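Local atomic coordinates of PKS_KS domain-containing protein (Photorhabdus luminescens subsp. laumondii, PDB entry 6SMO), a protein that probably acts as a beta-ketoacyl-acyl carrier protein synthase of the thiolase-like superfamily, lengthening acyl chains by condensation, and holds a polyketone chain as a covalent adduct. Residues B[189-194]-B[367-372]; B[256-261]-B[334-339]. All coordinates share one frame; numbering follows the deposited sequence.

Contact 1. Residues B[189-194]-B[367-372]; sequences TGCAAG and TGHALA. With LKZ (3,5,7,9,11-pentakis(oxidanylidene)dodecanal), chain H.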
loop_
_atom_site.group_PDB
_atom_site.type_symbol
_atom_site.label_atom_id
_atom_site.label_comp_id
_atom_site.label_asym_id
_atom_site.label_seq_id
_atom_site.Cartn_x
_atom_site.Cartn_y
_atom_site.Cartn_z
ATOM N N THR B 189 0.529 0.721 1.084
ATOM C CA THR B 189 1.955 0.304 1.106
ATOM C C THR B 189 2.260 -0.677 2.242
ATOM O O THR B 189 3.181 -0.398 3.001
ATOM C CB THR B 189 2.860 1.531 1.231
ATOM O OG1 THR B 189 2.247 2.386 2.193
ATOM C CG2 THR B 189 3.015 2.277 -0.072
ATOM N N GLY B 190 1.544 -1.798 2.326
ATOM C CA GLY B 190 1.788 -2.807 3.374
ATOM C C GLY B 190 1.678 -2.268 4.790
ATOM O O GLY B 190 0.659 -1.666 5.120
ATOM N N CYS B 191 2.721 -2.525 5.585
ATOM C CA CYS B 191 2.843 -2.161 6.991
ATOM C C CYS B 191 3.470 -0.805 7.191
ATOM O O CYS B 191 3.763 -0.448 8.319
ATOM C CB CYS B 191 3.673 -3.254 7.643
ATOM S SG CYS B 191 2.643 -4.729 7.518
ATOM N N ALA B 192 3.707 -0.070 6.105
ATOM C CA ALA B 192 4.197 1.321 6.237
ATOM C C ALA B 192 3.089 2.315 5.859
ATOM O O ALA B 192 3.283 3.504 6.070
ATOM C CB ALA B 192 5.448 1.516 5.423
ATOM N N ALA B 193 1.954 1.802 5.380
ATOM C CA ALA B 193 0.755 2.536 4.907
ATOM C C ALA B 193 0.260 3.520 5.975
ATOM O O ALA B 193 -0.126 4.642 5.598
ATOM C CB ALA B 193 -0.319 1.546 4.529
ATOM N N GLY B 194 0.269 3.109 7.248
ATOM C CA GLY B 194 -0.172 3.933 8.391
ATOM C C GLY B 194 0.535 5.278 8.436
ATOM O O GLY B 194 -0.169 6.306 8.443
ATOM N N THR B 367 0.185 -5.248 22.056
ATOM C CA THR B 367 -0.898 -5.183 21.037
ATOM C C THR B 367 -0.767 -6.313 20.008
ATOM O O THR B 367 -1.811 -6.725 19.463
ATOM C CB THR B 367 -0.898 -3.834 20.305
ATOM O OG1 THR B 367 0.433 -3.566 19.861
ATOM C CG2 THR B 367 -1.391 -2.693 21.169
ATOM N N GLY B 368 0.456 -6.783 19.741
ATOM C CA GLY B 368 0.765 -7.635 18.576
ATOM C C GLY B 368 0.896 -6.785 17.326
ATOM O O GLY B 368 0.988 -5.549 17.469
ATOM N N HIS B 369 0.889 -7.425 16.155
ATOM C CA HIS B 369 1.112 -6.732 14.860
ATOM C C HIS B 369 -0.182 -6.632 14.048
ATOM O O HIS B 369 -0.666 -7.655 13.581
ATOM C CB HIS B 369 2.253 -7.425 14.101
ATOM C CG HIS B 369 2.888 -6.585 13.044
ATOM N ND1 HIS B 369 2.371 -5.385 12.650
ATOM C CD2 HIS B 369 3.974 -6.787 12.279
ATOM C CE1 HIS B 369 3.113 -4.876 11.700
ATOM N NE2 HIS B 369 4.100 -5.710 11.462
ATOM N N ALA B 370 -0.658 -5.406 13.841
ATOM C CA ALA B 370 -1.899 -5.104 13.094
ATOM C C ALA B 370 -1.549 -4.580 11.700
ATOM O O ALA B 370 -2.383 -3.908 11.115
ATOM C CB ALA B 370 -2.745 -4.127 13.866
ATOM N N LEU B 371 -0.328 -4.851 11.244
ATOM C CA LEU B 371 0.176 -4.459 9.903
ATOM C C LEU B 371 0.134 -2.940 9.763
ATOM O O LEU B 371 0.840 -2.274 10.513
ATOM C CB LEU B 371 -0.587 -5.177 8.784
ATOM C CG LEU B 371 -0.975 -6.631 9.051
ATOM C CD1 LEU B 371 -1.598 -7.253 7.819
ATOM C CD2 LEU B 371 0.215 -7.452 9.508
ATOM N N ALA B 372 -0.630 -2.434 8.795
ATOM C CA ALA B 372 -0.770 -0.981 8.556
ATOM C C ALA B 372 -1.365 -0.309 9.794
ATOM O O ALA B 372 -0.867 0.750 10.183
ATOM C CB ALA B 372 -1.661 -0.763 7.367
HETATM C C4 LKZ H . -1.436 -11.604 3.020
HETATM C C5 LKZ H . -1.096 -10.378 2.211
HETATM C C6 LKZ H . -1.242 -9.019 2.901
HETATM C C7 LKZ H . 0.137 -8.435 3.122
HETATM C C8 LKZ H . 0.281 -7.030 3.720
HETATM C C10 LKZ H . 4.444 -6.325 6.804
HETATM C C22 LKZ H . -2.841 -12.033 2.644
HETATM C C11 LKZ H . 3.446 -5.930 7.863
HETATM O O19 LKZ H . 3.255 -6.600 8.862
HETATM C C3 LKZ H . 3.672 -6.162 5.508
HETATM O O23 LKZ H . 4.118 -5.476 4.606
HETATM C C2 LKZ H . 2.267 -6.778 5.444
HETATM C C9 LKZ H . 1.772 -6.816 3.997
HETATM O O20 LKZ H . 2.552 -6.766 3.066
HETATM O O21 LKZ H . 1.116 -9.103 2.873
HETATM O O22 LKZ H . -0.747 -10.491 1.047
HETATM O O24 LKZ H . -3.059 -12.895 1.806
HETATM C C23 LKZ H . -3.964 -11.327 3.378
#

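Contact 2. Residues B[256-261]-B[334-339]; sequences DGFVIA and SSTAQN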
loop_
_atom_site.group_PDB
_atom_site.type_symbol
_atom_site.label_atom_id
_atom_site.label_comp_id
_atom_site.label_asym_id
_atom_site.label_seq_id
_atom_site.Cartn_x
_atom_site.Cartn_y
_atom_site.Cartn_z
ATOM N N ASP B 256 11.012 -15.153 17.665
ATOM C CA ASP B 256 11.009 -16.052 16.477
ATOM C C ASP B 256 9.899 -15.677 15.480
ATOM O O ASP B 256 9.639 -16.500 14.577
ATOM C CB ASP B 256 10.840 -17.512 16.909
ATOM C CG ASP B 256 9.498 -17.807 17.558
ATOM O OD1 ASP B 256 9.033 -16.968 18.354
ATOM O OD2 ASP B 256 8.923 -18.870 17.255
ATOM N N GLY B 257 9.276 -14.500 15.612
ATOM C CA GLY B 257 8.179 -14.054 14.728
ATOM C C GLY B 257 7.214 -13.111 15.427
ATOM O O GLY B 257 7.266 -13.025 16.670
ATOM N N PHE B 258 6.354 -12.436 14.654
ATOM C CA PHE B 258 5.362 -11.443 15.149
ATOM C C PHE B 258 4.025 -12.142 15.430
ATOM O O PHE B 258 3.633 -13.036 14.656
ATOM C CB PHE B 258 5.213 -10.274 14.166
ATOM C CG PHE B 258 4.522 -10.576 12.858
ATOM C CD1 PHE B 258 3.138 -10.587 12.768
ATOM C CD2 PHE B 258 5.257 -10.806 11.704
ATOM C CE1 PHE B 258 2.505 -10.849 11.562
ATOM C CE2 PHE B 258 4.623 -11.066 10.498
ATOM C CZ PHE B 258 3.249 -11.087 10.429
ATOM N N VAL B 259 3.362 -11.746 16.520
ATOM C CA VAL B 259 1.963 -12.146 16.860
ATOM C C VAL B 259 1.017 -11.221 16.087
ATOM O O VAL B 259 1.005 -10.014 16.394
ATOM C CB VAL B 259 1.704 -12.078 18.378
ATOM C CG1 VAL B 259 0.235 -12.288 18.719
ATOM C CG2 VAL B 259 2.571 -13.066 19.142
ATOM N N ILE B 260 0.268 -11.766 15.121
ATOM C CA ILE B 260 -0.688 -10.995 14.268
ATOM C C ILE B 260 -1.823 -10.467 15.154
ATOM O O ILE B 260 -2.184 -11.155 16.130
ATOM C CB ILE B 260 -1.214 -11.845 13.093
ATOM C CG1 ILE B 260 -1.873 -10.970 12.022
ATOM C CG2 ILE B 260 -2.150 -12.944 13.577
ATOM C CD1 ILE B 260 -1.998 -11.643 10.675
ATOM N N ALA B 261 -2.353 -9.288 14.818
ATOM C CA ALA B 261 -3.390 -8.563 15.588
ATOM C C ALA B 261 -4.318 -7.810 14.630
ATOM O O ALA B 261 -3.995 -7.737 13.431
ATOM C CB ALA B 261 -2.730 -7.619 16.563
ATOM N N SER B 334 8.577 -5.504 15.543
ATOM C CA SER B 334 7.663 -6.641 15.231
ATOM C C SER B 334 7.942 -7.907 16.063
ATOM O O SER B 334 7.045 -8.755 16.155
ATOM C CB SER B 334 7.605 -6.928 13.760
ATOM O OG SER B 334 8.897 -7.125 13.231
ATOM N N SER B 335 9.161 -8.062 16.573
ATOM C CA SER B 335 9.610 -9.241 17.362
ATOM C C SER B 335 9.973 -10.400 16.422
ATOM O O SER B 335 9.825 -11.565 16.836
ATOM C CB SER B 335 8.580 -9.655 18.390
ATOM O OG SER B 335 9.098 -10.655 19.254
ATOM N N THR B 336 10.427 -10.086 15.203
ATOM C CA THR B 336 11.107 -11.032 14.278
ATOM C C THR B 336 12.619 -10.884 14.474
ATOM O O THR B 336 13.040 -9.835 15.002
ATOM C CB THR B 336 10.713 -10.789 12.815
ATOM O OG1 THR B 336 11.119 -9.469 12.455
ATOM C CG2 THR B 336 9.229 -10.956 12.564
ATOM N N ALA B 337 13.395 -11.890 14.062
ATOM C CA ALA B 337 14.869 -11.941 14.213
ATOM C C ALA B 337 15.525 -10.801 13.421
ATOM O O ALA B 337 16.500 -10.219 13.934
ATOM C CB ALA B 337 15.386 -13.290 13.770
ATOM N N GLN B 338 14.994 -10.485 12.232
ATOM C CA GLN B 338 15.646 -9.602 11.225
ATOM C C GLN B 338 15.242 -8.133 11.425
ATOM O O GLN B 338 16.080 -7.260 11.123
ATOM C CB GLN B 338 15.296 -10.067 9.809
ATOM C CG GLN B 338 15.845 -11.448 9.475
ATOM C CD GLN B 338 15.703 -11.788 8.011
ATOM O OE1 GLN B 338 15.009 -12.731 7.637
ATOM N NE2 GLN B 338 16.360 -11.013 7.165
ATOM N N ASN B 339 14.020 -7.864 11.898
ATOM C CA ASN B 339 13.470 -6.487 12.041
ATOM C C ASN B 339 14.150 -5.758 13.207
ATOM O O ASN B 339 14.553 -4.595 13.017
ATOM C CB ASN B 339 11.954 -6.483 12.249
ATOM C CG ASN B 339 11.390 -5.086 12.416
ATOM O OD1 ASN B 339 11.070 -4.671 13.528
ATOM N ND2 ASN B 339 11.284 -4.349 11.323
HETATM O O HOH W 1 8.586 -13.283 18.915
HETATM O O HOH W 2 4.505 -9.028 17.297
#

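Contact 1. Residues B[189-194]-B[367-372]
Cys191 and Ala372 bring the two backbones together, with their CA atoms 4.1 Å apart and no hydrogen bond between the segments. Residues 189-194 form the nucleophile elbow of the thiolase fold: a type II' turn from Thr189 to Ala192, closed by Ala192 N to Thr189 O, leads into helix 193-206, while 367-372 run from one helix into the next. The turn lifts Cys191 to the foot of the helix. With its sulfur anti to the carbonyl carbon (chi1 -65°), Cys191 sends SG past the bend at Leu371, where CB lies 3.5 Å from SG. That sulfur is covalently joined to C11 of the bound polyketone, a thioester by its connectivity. Farther along the chain, ligand O23 takes a weak hydrogen bond from Cys191 N. His369 comes from the other segment, its CG anti to the backbone N (chi1 -160°), and its ring lies obliquely to SG, 4.9 Å from sulfur to ring centroid. His332 meets this ring, consistent with the Cys-His-His set of ketosynthases. Behind the site, Ala372 CB packs against Gly190 O and Ala193 CB, and Asn375 donates to Cys191 O. At the thioester, Leu371 CD2 approaches carbonyl oxygen O19 to 3.2 Å, and His369 NE2 lies 2.9 Å from the same O19.

Contact 2. Residues B[256-261]-B[334-339]
Phe258 and Thr336 run next to each other in one direction, and the methyl CG2 of Thr336 meets the Phe258 ring at its edge, 4.1 Å from CD2. The same methyl sits over the backbone at Gly257 CA, so one small group covers both the glycine and the rim of the phenyl. Nearer the backbone, Ser334 CB is 4.1 Å from Phe258 CB, and Ser334 O receives a CH contact from Phe258 CA. Phe258 CG stands between its own backbone N and carbonyl carbon (chi1 71°), which turns the ring away from the serines, to meet His369 and Phe230 edge-to-face near the ligand.

A single direct hydrogen bond joins the segments: Gly257 N donates to Ser335 O over 3.2 Å, bent to 141° at the hydrogen and tilted from the carbonyl plane. Water completes the seam. One molecule accepts from Val259 N and donates to Ser334 O; another lies within bonding distance of Gly257 O and of Ser335 OG, a hydroxyl that takes a further hydrogen bond from Cys249 N. Asp256 turns its carboxylate to Arg239 and Ser237 instead.

Thr336 has a second role. OG1 accepts from Asn339 N in a weak bond of 3.4 Å and shares another weak one with Ser334 OG. This is the N-cap of helix 337-350, within the loop that corresponds to the HGTGT-type motif of ketosynthases, here packed against the Gly-Phe-Val segment beside the active site.

Overall arrangement
Both contacts are buried, but contact 1 is the deeper, its centre about 5 Å from the centre of the chain, against about 14 Å for the centre of contact 2, where Asp256 and Thr336 are partly exposed. Each pairs a loop with the start of a helix: 193-206 in contact 1, 337-350 in contact 2. Their chemistry differs accordingly. The inner one combines close packing with a covalent and polar grip on the ligand, whereas the outer one is held by a backbone bond and bridging waters, next to a capped helix start. They join through His369, whose backbone N and O probably bond Val259 O and Ala261 N while its ring meets that of Phe258.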